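Local coordinates for protein extracellular subtilisin-like serine proteinase (Vibrio sp. PA-44, PDB 1S2N) that probably cleaves proteins as a secreted serine endopeptidase of the subtilisin (S8) family, its catalytic domain binding calcium ions, at residues Asp9-Arg14 with Leu269-Asp274; Val31-Ile36 with Val89-Val94; Val35-Val40 with Asn126-Gly131; Ser181-Ser186 with Glu255-Asp260; Ala231-Glu236 with Gly247-Arg252. All coordinates share one frame; numbering follows the deposited sequence.

Contact 1: Asp9-Arg14 with Leu269-Asp274; sequences DRIDQR and LYSLAD. With CA (calcium ion), chain E.
The first calcium site of this subtilase domain is built on the end of helix 6-11, and the chain's C-terminal tail runs past its back, where Tyr270 and Ser271 meet Ile11 and Arg14. Asp9, Asp12 and Gln13 bind the calcium ion, Asp12 OD2 at 2.3 Å and Gln13 OE1 at 2.4 Å; Asp19, Asn21 and a water complete the shell. The Asp12 carboxylate also has Asn23 as a partner, and Gln13 NE2 bonds Asn15 O. On the other side of the turn, Ser271 N donates to Ile11 O at 2.8 Å, bent to 141° at the hydrogen, while Tyr270 CA also leans on that oxygen. Nearby, Ile11 CG2 packs on Leu269 CD1, 3.6 Å away, the chains running alongside. The guanidinium of Arg14 rests flat on Tyr270, planes 16° apart and CZ 3.5 Å from the ring centroid, a cation-pi stack. A bend at chi2 (-57°) folds the arginine back over the ring, where its NH1 also reaches Arg252 O. Tyr270 OH gives its proton to Asp274 OD2 at 2.7 Å and takes one from a water that also donates to Asp12 O. Leu272 CD1 closes against Asp12 CB, 3.5 Å away. Held on its face by Arg14 and at its hydroxyl by Asp274 and water, the tyrosine ring has little freedom to turn, and its electron-rich face probably eases burial of the arginine's charge.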
# COMPACT_ATOMS: atom_id res chain seq x y z
N ASP A 9 11.20 -9.65 2.55
CA ASP A 9 11.68 -11.02 2.49
C ASP A 9 10.56 -12.01 2.14
O ASP A 9 10.78 -12.97 1.41
CB ASP A 9 12.30 -11.40 3.84
CG ASP A 9 13.09 -12.68 3.79
OD1 ASP A 9 13.67 -13.03 4.84
OD2 ASP A 9 13.19 -13.39 2.76
N ARG A 10 9.36 -11.75 2.64
CA ARG A 10 8.25 -12.68 2.51
C ARG A 10 7.60 -12.67 1.12
O ARG A 10 7.20 -13.71 0.61
CB ARG A 10 7.18 -12.37 3.57
CG ARG A 10 6.08 -13.41 3.66
CD ARG A 10 6.55 -14.77 4.13
NE ARG A 10 5.55 -15.80 3.87
CZ ARG A 10 5.40 -16.46 2.73
NH1 ARG A 10 4.45 -17.37 2.63
NH2 ARG A 10 6.20 -16.23 1.70
N ILE A 11 7.51 -11.49 0.51
CA ILE A 11 6.72 -11.32 -0.72
C ILE A 11 7.42 -11.80 -2.00
O ILE A 11 6.78 -11.84 -3.05
CB ILE A 11 6.24 -9.86 -0.88
CG1 ILE A 11 7.43 -8.89 -0.93
CG2 ILE A 11 5.30 -9.49 0.25
CD1 ILE A 11 7.06 -7.50 -1.40
N ASP A 12 8.70 -12.17 -1.91
CA ASP A 12 9.43 -12.68 -3.08
C ASP A 12 9.51 -14.21 -3.13
O ASP A 12 10.20 -14.77 -3.98
CB ASP A 12 10.84 -12.07 -3.15
CG ASP A 12 11.83 -12.77 -2.24
OD1 ASP A 12 13.04 -12.79 -2.56
OD2 ASP A 12 11.51 -13.35 -1.17
N GLN A 13 8.81 -14.88 -2.21
CA GLN A 13 8.79 -16.34 -2.13
C GLN A 13 7.40 -16.89 -1.78
O GLN A 13 6.53 -16.16 -1.31
CB GLN A 13 9.84 -16.85 -1.11
CG GLN A 13 9.76 -16.22 0.29
CD GLN A 13 10.94 -16.62 1.17
OE1 GLN A 13 11.98 -15.96 1.15
NE2 GLN A 13 10.77 -17.67 1.96
N ARG A 14 7.23 -18.18 -2.01
CA ARG A 14 5.95 -18.85 -1.79
C ARG A 14 5.80 -19.31 -0.36
O ARG A 14 4.75 -19.11 0.24
CB ARG A 14 5.81 -20.06 -2.72
CG ARG A 14 5.70 -19.70 -4.20
CD ARG A 14 4.56 -18.76 -4.53
NE ARG A 14 4.46 -18.45 -5.95
CZ ARG A 14 3.60 -17.57 -6.46
NH1 ARG A 14 2.75 -16.92 -5.68
NH2 ARG A 14 3.58 -17.34 -7.77
N LEU A 269 0.49 -11.54 -0.87
CA LEU A 269 1.24 -10.72 -1.82
C LEU A 269 2.48 -11.46 -2.32
O LEU A 269 3.24 -12.00 -1.52
CB LEU A 269 1.67 -9.42 -1.14
CG LEU A 269 1.72 -8.10 -1.90
CD1 LEU A 269 2.97 -7.34 -1.48
CD2 LEU A 269 1.65 -8.23 -3.41
N TYR A 270 2.64 -11.50 -3.64
CA TYR A 270 3.82 -12.06 -4.29
C TYR A 270 4.29 -11.06 -5.34
O TYR A 270 3.50 -10.58 -6.14
CB TYR A 270 3.50 -13.42 -4.93
CG TYR A 270 4.71 -14.15 -5.49
CD1 TYR A 270 5.68 -14.67 -4.65
CD2 TYR A 270 4.86 -14.35 -6.86
CE1 TYR A 270 6.79 -15.35 -5.15
CE2 TYR A 270 5.96 -15.02 -7.38
CZ TYR A 270 6.92 -15.52 -6.52
OH TYR A 270 8.00 -16.19 -7.03
N SER A 271 5.59 -10.78 -5.34
CA SER A 271 6.13 -9.62 -6.04
C SER A 271 6.75 -9.94 -7.40
O SER A 271 7.08 -9.03 -8.15
CB SER A 271 7.17 -8.94 -5.15
OG SER A 271 8.38 -9.68 -5.12
N LEU A 272 6.91 -11.22 -7.72
CA LEU A 272 7.62 -11.64 -8.93
C LEU A 272 6.63 -12.17 -9.95
O LEU A 272 5.49 -12.49 -9.61
CB LEU A 272 8.66 -12.71 -8.58
CG LEU A 272 9.91 -12.18 -7.88
CD1 LEU A 272 9.68 -12.03 -6.41
CD2 LEU A 272 11.10 -13.08 -8.11
N ALA A 273 7.07 -12.25 -11.21
CA ALA A 273 6.27 -12.77 -12.29
C ALA A 273 6.42 -14.29 -12.31
O ALA A 273 7.36 -14.85 -12.91
CB ALA A 273 6.66 -12.15 -13.62
N ASP A 274 5.55 -14.92 -11.52
CA ASP A 274 5.26 -16.34 -11.57
C ASP A 274 3.76 -16.44 -11.35
O ASP A 274 3.17 -15.53 -10.77
CB ASP A 274 5.99 -17.13 -10.47
CG ASP A 274 7.50 -17.03 -10.56
OD1 ASP A 274 8.07 -17.55 -11.53
OD2 ASP A 274 8.19 -16.46 -9.69
CA CA E . 13.03 -13.94 0.46
O HOH W 1 10.17 -16.89 -5.70
O HOH W 2 14.07 -15.12 -1.55
O HOH W 3 4.12 -14.77 -1.03

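Contact 2: Val31-Ile36 with Val89-Val94; sequences VTAYVI and VNIVGV
Tyr34 and Val92 run alongside each other in the same direction, with Val92 CG1 3.6 Å from Tyr34 CD1, approaching the ring obliquely. The other branch of the valine, CG2, meets Thr32 CG2 at 3.6 Å; that methyl stands anti to the threonine's backbone N, which leaves OG1 (chi1 -58°) near Asn90 CB. Further along the same face Ile36 CG1 touches Val94 CG1 at 3.7 Å. On the reverse face the contacts between these strands are a little longer: Ala33 CB sits 4.0 Å from Val89 CG1, and Val35 CG2 meets Ile91 CG2 at 4.0 Å. What sets this register is a run of backbone hydrogen bonds between parallel strands. Asn90 N donates to Val31 O, Ala33 N to Asn90 O at 2.7 Å, Val92 N to Ala33 O, Val35 N to Val92 O, and Val94 N to Val35 O. The Asn90 side chain adds a weak bond from ND2 to Val31 O, so this carbonyl takes two donors from one residue. Strands 32-37 and 90-95 are neighbours in the seven-stranded parallel sheet at the core of the subtilisin fold, their short axes 4.6 Å apart and 24° from parallel. Farther out, Trp114 of helix 105-118 lies against Tyr34, Val92 and Val94, Val74 and Ile78 of helix 70-79 pack on Val35, and strand 123-127 flanks strand 32-37 on its other edge.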
# COMPACT_ATOMS: atom_id res chain seq x y z
N VAL A 31 7.18 4.86 -12.72
CA VAL A 31 5.84 4.93 -12.15
C VAL A 31 5.84 5.83 -10.92
O VAL A 31 6.89 6.14 -10.37
CB VAL A 31 5.19 3.51 -11.89
CG1 VAL A 31 6.09 2.37 -12.37
CG2 VAL A 31 4.77 3.30 -10.45
N THR A 32 4.65 6.29 -10.54
CA THR A 32 4.50 7.22 -9.44
C THR A 32 3.45 6.69 -8.47
O THR A 32 2.32 6.38 -8.87
CB THR A 32 4.08 8.60 -9.99
OG1 THR A 32 5.07 9.06 -10.93
CG2 THR A 32 4.09 9.65 -8.90
N ALA A 33 3.84 6.57 -7.20
CA ALA A 33 2.91 6.20 -6.14
C ALA A 33 2.43 7.46 -5.43
O ALA A 33 3.23 8.21 -4.88
CB ALA A 33 3.58 5.26 -5.14
N TYR A 34 1.12 7.70 -5.47
CA TYR A 34 0.49 8.78 -4.72
C TYR A 34 0.09 8.28 -3.35
O TYR A 34 -0.78 7.42 -3.22
CB TYR A 34 -0.72 9.34 -5.48
CG TYR A 34 -0.31 9.96 -6.80
CD1 TYR A 34 0.01 11.30 -6.89
CD2 TYR A 34 -0.21 9.18 -7.95
CE1 TYR A 34 0.40 11.88 -8.10
CE2 TYR A 34 0.19 9.73 -9.16
CZ TYR A 34 0.50 11.08 -9.23
OH TYR A 34 0.89 11.63 -10.43
N VAL A 35 0.74 8.81 -2.32
CA VAL A 35 0.51 8.40 -0.94
C VAL A 35 -0.47 9.35 -0.25
O VAL A 35 -0.11 10.46 0.13
CB VAL A 35 1.83 8.36 -0.16
CG1 VAL A 35 1.62 7.79 1.24
CG2 VAL A 35 2.86 7.54 -0.94
N ILE A 36 -1.71 8.90 -0.10
CA ILE A 36 -2.78 9.69 0.51
C ILE A 36 -2.84 9.38 2.00
O ILE A 36 -3.44 8.39 2.41
CB ILE A 36 -4.12 9.36 -0.18
CG1 ILE A 36 -4.01 9.55 -1.70
CG2 ILE A 36 -5.25 10.23 0.37
CD1 ILE A 36 -5.05 8.79 -2.49
N VAL A 89 10.88 3.89 -7.48
CA VAL A 89 9.59 4.51 -7.71
C VAL A 89 9.65 6.00 -7.38
O VAL A 89 10.52 6.45 -6.63
CB VAL A 89 8.48 3.81 -6.87
CG1 VAL A 89 7.28 4.68 -6.63
CG2 VAL A 89 8.00 2.60 -7.60
N ASN A 90 8.74 6.76 -7.99
CA ASN A 90 8.47 8.13 -7.61
C ASN A 90 7.35 8.20 -6.58
O ASN A 90 6.35 7.50 -6.71
CB ASN A 90 8.10 8.96 -8.84
CG ASN A 90 9.20 9.00 -9.86
OD1 ASN A 90 10.31 9.43 -9.56
ND2 ASN A 90 8.91 8.51 -11.07
N ILE A 91 7.55 9.03 -5.56
CA ILE A 91 6.58 9.24 -4.50
C ILE A 91 6.04 10.66 -4.59
O ILE A 91 6.80 11.60 -4.78
CB ILE A 91 7.25 9.02 -3.12
CG1 ILE A 91 7.83 7.61 -3.02
CG2 ILE A 91 6.25 9.31 -1.98
CD1 ILE A 91 6.78 6.50 -2.91
N VAL A 92 4.72 10.80 -4.48
CA VAL A 92 4.07 12.11 -4.43
C VAL A 92 3.19 12.12 -3.19
O VAL A 92 2.25 11.33 -3.09
CB VAL A 92 3.22 12.39 -5.70
CG1 VAL A 92 2.35 13.62 -5.52
CG2 VAL A 92 4.12 12.59 -6.91
N GLY A 93 3.53 12.98 -2.24
CA GLY A 93 2.76 13.12 -1.02
C GLY A 93 1.49 13.90 -1.25
O GLY A 93 1.52 14.98 -1.84
N VAL A 94 0.36 13.34 -0.81
CA VAL A 94 -0.91 14.06 -0.80
C VAL A 94 -1.45 14.02 0.62
O VAL A 94 -1.94 13.00 1.09
CB VAL A 94 -1.88 13.51 -1.89
CG1 VAL A 94 -3.24 13.12 -1.32
CG2 VAL A 94 -2.09 14.55 -2.95

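Contact 3: Val35-Val40 with Asn126-Gly131; sequences VIDTGV and NMSLGG. With PMS (phenylmethanesulfonic acid), chain F.
A water bridges the two segments: it lies 2.6 Å from Asp37 OD2 and 2.8 Å from Ile36 O, with more acceptors in reach than it has protons, and it accepts from Ser128 N at 3.2 Å. It sits where strands 32-37 and 123-127 part at their C-terminal ends. Just before that point the parallel sheet is still closed, Ile36 N donating to Asn126 O at 3.0 Å with the N-H nearly on the line of the C=O bond (165° at the oxygen). Past the split, side chains take over. Ile36 CD1 reaches Met127 CG, 3.7 Å away, and Leu129 CD2 lies 3.4 Å from Ile36 O. Ser128, the centre of an inverse gamma turn, brings CB to 3.5 Å from Asp37 OD2, while its OG bonds Ser220 O. Asp37 is the predicted aspartate of the charge relay system, beside His70, and Ser220 is its predicted nucleophile. The other carboxylate oxygen, OD1, receives Thr38 N on its anti lone pair. Farther on, the chain from Leu129 to Gly130 runs along the phenyl ring of the bound phenylmethanesulfonic acid, with Gly130 N 3.3 Å from its C4, consistent with this stretch lining the substrate-binding cleft, as in other subtilases. With one oxygen met by a backbone N-H and the other by a water tied to both segments, the carboxylate of Asp37 is probably restrained in its rotation.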
# COMPACT_ATOMS: atom_id res chain seq x y z
N VAL A 35 0.74 8.81 -2.32
CA VAL A 35 0.51 8.40 -0.94
C VAL A 35 -0.47 9.35 -0.25
O VAL A 35 -0.11 10.46 0.13
CB VAL A 35 1.83 8.36 -0.16
CG1 VAL A 35 1.62 7.79 1.24
CG2 VAL A 35 2.86 7.54 -0.94
N ILE A 36 -1.71 8.90 -0.10
CA ILE A 36 -2.78 9.69 0.51
C ILE A 36 -2.84 9.38 2.00
O ILE A 36 -3.44 8.39 2.41
CB ILE A 36 -4.12 9.36 -0.18
CG1 ILE A 36 -4.01 9.55 -1.70
CG2 ILE A 36 -5.25 10.23 0.37
CD1 ILE A 36 -5.05 8.79 -2.49
N ASP A 37 -2.20 10.24 2.80
CA ASP A 37 -1.93 9.96 4.22
C ASP A 37 -1.63 11.26 5.00
O ASP A 37 -2.16 12.32 4.68
CB ASP A 37 -0.76 8.96 4.30
CG ASP A 37 -0.94 7.94 5.40
OD1 ASP A 37 -0.89 8.33 6.58
OD2 ASP A 37 -1.13 6.73 5.18
N THR A 38 -0.78 11.18 6.02
CA THR A 38 -0.43 12.35 6.83
C THR A 38 0.64 13.24 6.16
O THR A 38 1.17 14.16 6.80
CB THR A 38 0.08 11.92 8.23
OG1 THR A 38 1.29 11.16 8.11
CG2 THR A 38 -0.89 10.97 8.93
N GLY A 39 0.93 12.96 4.89
CA GLY A 39 2.04 13.58 4.19
C GLY A 39 3.23 12.66 4.10
O GLY A 39 3.17 11.51 4.53
N VAL A 40 4.33 13.15 3.53
CA VAL A 40 5.59 12.42 3.53
C VAL A 40 6.79 13.37 3.61
O VAL A 40 6.79 14.46 3.03
CB VAL A 40 5.70 11.39 2.33
CG1 VAL A 40 4.82 11.79 1.17
CG2 VAL A 40 7.14 11.17 1.87
N ASN A 126 -2.35 4.96 -2.85
CA ASN A 126 -2.27 4.16 -1.62
C ASN A 126 -3.01 4.91 -0.52
O ASN A 126 -2.66 6.03 -0.18
CB ASN A 126 -0.80 3.94 -1.22
CG ASN A 126 -0.64 3.06 0.02
OD1 ASN A 126 -0.87 3.50 1.14
ND2 ASN A 126 -0.21 1.83 -0.19
N MET A 127 -4.04 4.28 0.03
CA MET A 127 -4.86 4.90 1.07
C MET A 127 -4.81 4.04 2.32
O MET A 127 -5.71 3.23 2.57
CB MET A 127 -6.31 5.01 0.60
CG MET A 127 -6.52 6.00 -0.52
SD MET A 127 -8.27 6.31 -0.80
CE MET A 127 -8.65 7.45 0.49
N SER A 128 -3.75 4.22 3.11
CA SER A 128 -3.61 3.54 4.40
C SER A 128 -4.42 4.26 5.49
O SER A 128 -3.87 4.74 6.49
CB SER A 128 -2.13 3.44 4.79
OG SER A 128 -1.48 2.40 4.10
N LEU A 129 -5.73 4.32 5.29
CA LEU A 129 -6.63 4.98 6.22
C LEU A 129 -8.03 4.42 6.09
O LEU A 129 -8.40 3.84 5.07
CB LEU A 129 -6.65 6.49 5.98
CG LEU A 129 -7.12 6.99 4.61
CD1 LEU A 129 -8.62 7.25 4.59
CD2 LEU A 129 -6.37 8.26 4.21
N GLY A 130 -8.81 4.62 7.14
CA GLY A 130 -10.15 4.10 7.17
C GLY A 130 -10.96 4.64 8.33
O GLY A 130 -10.47 5.37 9.19
N GLY A 131 -12.24 4.29 8.31
CA GLY A 131 -13.18 4.78 9.30
C GLY A 131 -14.57 4.33 8.92
O GLY A 131 -14.74 3.33 8.20
C PMS F . -4.84 3.28 10.73
S PMS F . -3.28 2.56 10.07
C1 PMS F . -6.08 2.74 10.04
C2 PMS F . -7.27 2.71 10.77
C3 PMS F . -8.44 2.23 10.19
C4 PMS F . -8.43 1.78 8.87
C5 PMS F . -7.25 1.82 8.14
C6 PMS F . -6.08 2.29 8.72
O2S PMS F . -3.70 0.82 9.82
O1S PMS F . -2.00 2.51 11.07
O HOH W 4 -1.52 6.42 2.60

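Contact 4: Ser181-Ser186 with Glu255-Asp260; sequences SSDSRS and ENKVSD
Arg185 and Asp260 cross at a slant, the guanidinium and carboxylate planes 56° apart, and the arginine grips the aspartate side-on with two nitrogens. NE donates to Asp260 O at 2.8 Å, within the guanidinium plane, bent at the hydrogen (141°) though nearly in line with the C=O. NH2 instead meets OD1 of the same residue at 2.9 Å, coming from above the carboxylate plane, a salt bridge less regular than the usual coplanar pair. The arginine runs extended as far as CD and then bends at chi3 (65°), which turns NE back toward the Asp260 carbonyl. A water joins the two residues once more, donating to Arg185 O and to Asp260 OD1. These loops, one between strands 174-179 and 197-200 of the parallel sheet and the other within the hairpin of strands 254-255 and 267-268, are bridged at a single pair, Ser184 with Ser259. Two backbone bonds frame that bridge: Ser259 N to Asp183 O and Arg185 N to Ser259 O, both 3.0 Å. Ser259 OG lies over Ser184, 3.3 Å from its CA, and shares a water with Ser182 O. Val258 CG1 comes within 3.5 Å of Asp183 O, and Phe198 of strand 197-200 packs on both Val258 and Arg185. The second carboxylate oxygen of Asp260 pairs with Arg262, and Asp183 forms a salt bridge with Arg10.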
# COMPACT_ATOMS: atom_id res chain seq x y z
N SER A 181 5.05 -12.67 10.36
CA SER A 181 6.09 -13.47 9.70
C SER A 181 5.93 -14.97 9.93
O SER A 181 6.67 -15.76 9.36
CB SER A 181 7.49 -13.01 10.15
OG SER A 181 7.69 -13.17 11.54
N SER A 182 4.98 -15.35 10.78
CA SER A 182 4.58 -16.75 10.94
C SER A 182 3.44 -17.14 9.99
O SER A 182 2.92 -18.25 10.08
CB SER A 182 4.14 -16.99 12.39
OG SER A 182 2.97 -16.25 12.71
N ASP A 183 3.08 -16.23 9.08
CA ASP A 183 1.98 -16.40 8.14
C ASP A 183 0.59 -16.44 8.77
O ASP A 183 -0.37 -16.81 8.11
CB ASP A 183 2.19 -17.63 7.23
CG ASP A 183 3.15 -17.35 6.10
OD1 ASP A 183 3.42 -16.16 5.82
OD2 ASP A 183 3.67 -18.27 5.44
N SER A 184 0.46 -16.03 10.02
CA SER A 184 -0.87 -15.84 10.59
C SER A 184 -1.40 -14.50 10.16
O SER A 184 -0.64 -13.58 9.91
CB SER A 184 -0.85 -15.90 12.12
OG SER A 184 -2.12 -15.56 12.64
N ARG A 185 -2.72 -14.41 10.06
CA ARG A 185 -3.39 -13.13 9.99
C ARG A 185 -3.02 -12.40 11.26
O ARG A 185 -3.08 -12.97 12.35
CB ARG A 185 -4.91 -13.33 9.92
CG ARG A 185 -5.72 -12.03 9.93
CD ARG A 185 -7.22 -12.23 10.00
NE ARG A 185 -7.65 -12.84 11.26
CZ ARG A 185 -8.01 -12.18 12.35
NH1 ARG A 185 -7.98 -10.86 12.40
NH2 ARG A 185 -8.39 -12.86 13.42
N SER A 186 -2.60 -11.15 11.13
CA SER A 186 -2.36 -10.31 12.30
C SER A 186 -3.66 -10.25 13.09
O SER A 186 -4.74 -10.13 12.50
CB SER A 186 -1.90 -8.91 11.88
OG SER A 186 -0.75 -8.98 11.04
N GLU A 255 -1.03 -18.86 -2.63
CA GLU A 255 -2.34 -19.36 -2.22
C GLU A 255 -2.26 -20.30 -1.02
O GLU A 255 -1.33 -21.08 -0.91
CB GLU A 255 -3.01 -20.08 -3.39
CG GLU A 255 -3.46 -19.13 -4.49
CD GLU A 255 -4.10 -19.85 -5.67
OE1 GLU A 255 -5.07 -19.30 -6.24
OE2 GLU A 255 -3.63 -20.96 -6.05
N ASN A 256 -3.26 -20.20 -0.15
CA ASN A 256 -3.43 -21.10 0.99
C ASN A 256 -2.21 -21.14 1.90
O ASN A 256 -1.81 -22.20 2.38
CB ASN A 256 -3.81 -22.51 0.49
CG ASN A 256 -5.02 -22.49 -0.45
OD1 ASN A 256 -5.19 -23.38 -1.28
ND2 ASN A 256 -5.87 -21.47 -0.31
N LYS A 257 -1.64 -19.97 2.13
CA LYS A 257 -0.44 -19.83 2.96
C LYS A 257 -0.75 -19.28 4.34
O LYS A 257 0.01 -19.51 5.29
CB LYS A 257 0.58 -18.92 2.26
CG LYS A 257 1.79 -19.66 1.71
CD LYS A 257 1.62 -20.10 0.26
CE LYS A 257 1.70 -21.60 0.10
NZ LYS A 257 2.44 -22.04 -1.10
N VAL A 258 -1.87 -18.55 4.44
CA VAL A 258 -2.22 -17.77 5.62
C VAL A 258 -3.16 -18.55 6.53
O VAL A 258 -4.09 -19.22 6.06
CB VAL A 258 -2.88 -16.43 5.22
CG1 VAL A 258 -3.14 -15.54 6.43
CG2 VAL A 258 -2.02 -15.69 4.20
N SER A 259 -2.93 -18.44 7.84
CA SER A 259 -3.77 -19.07 8.86
C SER A 259 -4.64 -18.03 9.56
O SER A 259 -4.30 -16.86 9.60
CB SER A 259 -2.89 -19.80 9.87
OG SER A 259 -2.02 -18.90 10.53
N ASP A 260 -5.78 -18.48 10.10
CA ASP A 260 -6.77 -17.63 10.77
C ASP A 260 -7.31 -16.56 9.83
O ASP A 260 -7.42 -15.40 10.20
CB ASP A 260 -6.19 -17.01 12.05
CG ASP A 260 -7.27 -16.43 12.96
OD1 ASP A 260 -6.99 -15.41 13.62
OD2 ASP A 260 -8.41 -16.92 13.07
O HOH W 5 0.72 -19.47 9.95
O HOH W 6 -4.87 -13.92 14.10

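Contact 5: Ala231-Glu236 with Gly247-Arg252; sequences ALYLQE and GLLNSR
Leu248 is the first residue of helix 242-252 to meet Tyr233, its CD2 lying 3.9 Å from Tyr233 CD2, the two side chains meeting at an angle. The same methyl also rests over one face of the Arg252 guanidinium, one turn further along its own helix. Leu249 follows, with CG anti to its carbonyl carbon, which swings CD2 round to 3.6 Å from Tyr233 CE2; its backbone N lies near the plane of the ring, at the edge. The tyrosine thus reaches out from helix 219-236 and spans the distance between two helices whose short axes pass 11.3 Å apart at 111°. Helix 219-236 is the long central helix of the subtilisin fold, starting just before the predicted nucleophile Ser220, and helix 242-252 comes next in the chain after a short connection. Ser251 turns back on its own helix, OG donating to Gly247 O. Arg252 then carries the polar side of the contact. Bent at both chi2 and chi3, its chain runs antiparallel to that of Tyr233 and stands the guanidinium nearly upright on the ring, planes 82° apart, with CZ 4.3 Å from the centroid in a cation-pi contact and NH2 leading. That same NH2 donates to Glu236 OE2 at 2.7 Å in a bent salt bridge, on the syn side of the carboxylate, the two flat groups being almost coplanar at 13°. Glu236 reaches it with an extended chain from the facing helix, while Tyr233 OH is hydrogen-bonded to Tyr270 O.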
# COMPACT_ATOMS: atom_id res chain seq x y z
N ALA A 231 3.58 -1.10 -8.43
CA ALA A 231 4.58 -0.31 -9.17
C ALA A 231 5.59 -1.18 -9.90
O ALA A 231 6.10 -0.81 -10.95
CB ALA A 231 5.30 0.66 -8.23
N LEU A 232 5.91 -2.34 -9.32
CA LEU A 232 6.74 -3.35 -9.98
C LEU A 232 6.02 -3.86 -11.22
O LEU A 232 6.62 -4.01 -12.28
CB LEU A 232 7.00 -4.54 -9.05
CG LEU A 232 8.23 -4.54 -8.14
CD1 LEU A 232 8.75 -3.14 -7.81
CD2 LEU A 232 7.92 -5.29 -6.85
N TYR A 233 4.72 -4.12 -11.07
CA TYR A 233 3.89 -4.65 -12.13
C TYR A 233 3.70 -3.61 -13.23
O TYR A 233 3.60 -3.95 -14.40
CB TYR A 233 2.52 -5.09 -11.58
CG TYR A 233 2.51 -6.35 -10.72
CD1 TYR A 233 3.69 -6.95 -10.27
CD2 TYR A 233 1.30 -6.93 -10.37
CE1 TYR A 233 3.64 -8.10 -9.49
CE2 TYR A 233 1.25 -8.08 -9.59
CZ TYR A 233 2.41 -8.66 -9.16
OH TYR A 233 2.35 -9.78 -8.39
N LEU A 234 3.66 -2.34 -12.82
CA LEU A 234 3.38 -1.23 -13.72
C LEU A 234 4.60 -0.88 -14.57
O LEU A 234 4.45 -0.47 -15.71
CB LEU A 234 2.91 0.01 -12.92
CG LEU A 234 1.46 0.54 -12.98
CD1 LEU A 234 0.49 -0.30 -13.79
CD2 LEU A 234 0.91 0.78 -11.57
N GLN A 235 5.80 -1.05 -14.02
CA GLN A 235 7.03 -0.90 -14.81
C GLN A 235 7.14 -2.00 -15.85
O GLN A 235 7.60 -1.78 -16.96
CB GLN A 235 8.28 -0.94 -13.92
CG GLN A 235 9.57 -0.67 -14.70
CD GLN A 235 10.83 -0.76 -13.86
OE1 GLN A 235 10.80 -1.19 -12.71
NE2 GLN A 235 11.95 -0.37 -14.44
N GLU A 236 6.74 -3.20 -15.45
CA GLU A 236 6.76 -4.37 -16.34
C GLU A 236 5.76 -4.17 -17.49
O GLU A 236 6.03 -4.57 -18.62
CB GLU A 236 6.42 -5.62 -15.52
CG GLU A 236 6.23 -6.92 -16.29
CD GLU A 236 5.77 -8.05 -15.37
OE1 GLU A 236 5.65 -9.21 -15.82
OE2 GLU A 236 5.51 -7.77 -14.18
N GLY A 247 -6.32 -8.18 -11.27
CA GLY A 247 -6.26 -9.55 -11.72
C GLY A 247 -4.87 -10.14 -11.55
O GLY A 247 -4.74 -11.28 -11.12
N LEU A 248 -3.85 -9.35 -11.88
CA LEU A 248 -2.47 -9.83 -11.86
C LEU A 248 -1.96 -10.01 -10.43
O LEU A 248 -1.23 -10.96 -10.14
CB LEU A 248 -1.57 -8.88 -12.65
CG LEU A 248 -0.29 -9.45 -13.26
CD1 LEU A 248 -0.58 -10.59 -14.24
CD2 LEU A 248 0.52 -8.33 -13.93
N LEU A 249 -2.38 -9.13 -9.53
CA LEU A 249 -2.11 -9.28 -8.10
C LEU A 249 -2.77 -10.54 -7.52
O LEU A 249 -2.24 -11.18 -6.62
CB LEU A 249 -2.62 -8.06 -7.32
CG LEU A 249 -1.87 -6.74 -7.43
CD1 LEU A 249 -2.71 -5.64 -6.82
CD2 LEU A 249 -0.52 -6.80 -6.73
N ASN A 250 -3.94 -10.89 -8.07
CA ASN A 250 -4.71 -12.04 -7.61
C ASN A 250 -4.13 -13.38 -8.08
O ASN A 250 -4.04 -14.33 -7.30
CB ASN A 250 -6.17 -11.94 -8.08
CG ASN A 250 -7.05 -11.27 -7.06
OD1 ASN A 250 -7.37 -10.09 -7.18
ND2 ASN A 250 -7.46 -12.01 -6.05
N SER A 251 -3.74 -13.43 -9.35
CA SER A 251 -3.28 -14.67 -9.99
C SER A 251 -1.80 -14.96 -9.74
O SER A 251 -1.37 -16.11 -9.89
CB SER A 251 -3.54 -14.63 -11.50
OG SER A 251 -2.90 -13.53 -12.12
N ARG A 252 -1.03 -13.94 -9.40
CA ARG A 252 0.38 -14.13 -9.04
C ARG A 252 0.53 -14.41 -7.54
O ARG A 252 1.60 -14.84 -7.12
CB ARG A 252 1.22 -12.91 -9.42
CG ARG A 252 1.19 -12.56 -10.90
CD ARG A 252 2.54 -12.54 -11.56
NE ARG A 252 3.04 -11.17 -11.68
CZ ARG A 252 3.36 -10.57 -12.82
NH1 ARG A 252 3.26 -11.17 -13.99
NH2 ARG A 252 3.81 -9.33 -12.77

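Contacts 2 and 3 share Val35 and Ile36 on strand 32-37, joining it to its neighbours 90-95 and 123-127; their centres are about 11 Å apart, and contact 3 reaches the predicted catalytic residues and the bound phenylmethanesulfonic acid. Contact 1 lies across the chain's centre, about 24 Å from contact 3 between centres, at a calcium site. It touches both contact 4, through the charged pair from helix 6-11, and contact 5, through polar links from Tyr270 and Arg14; their centres lie about 14 Å and 11 Å from its own. Contact 5 meets contact 2 where Ala231 CB packs 3.4 Å from Val89 CG2.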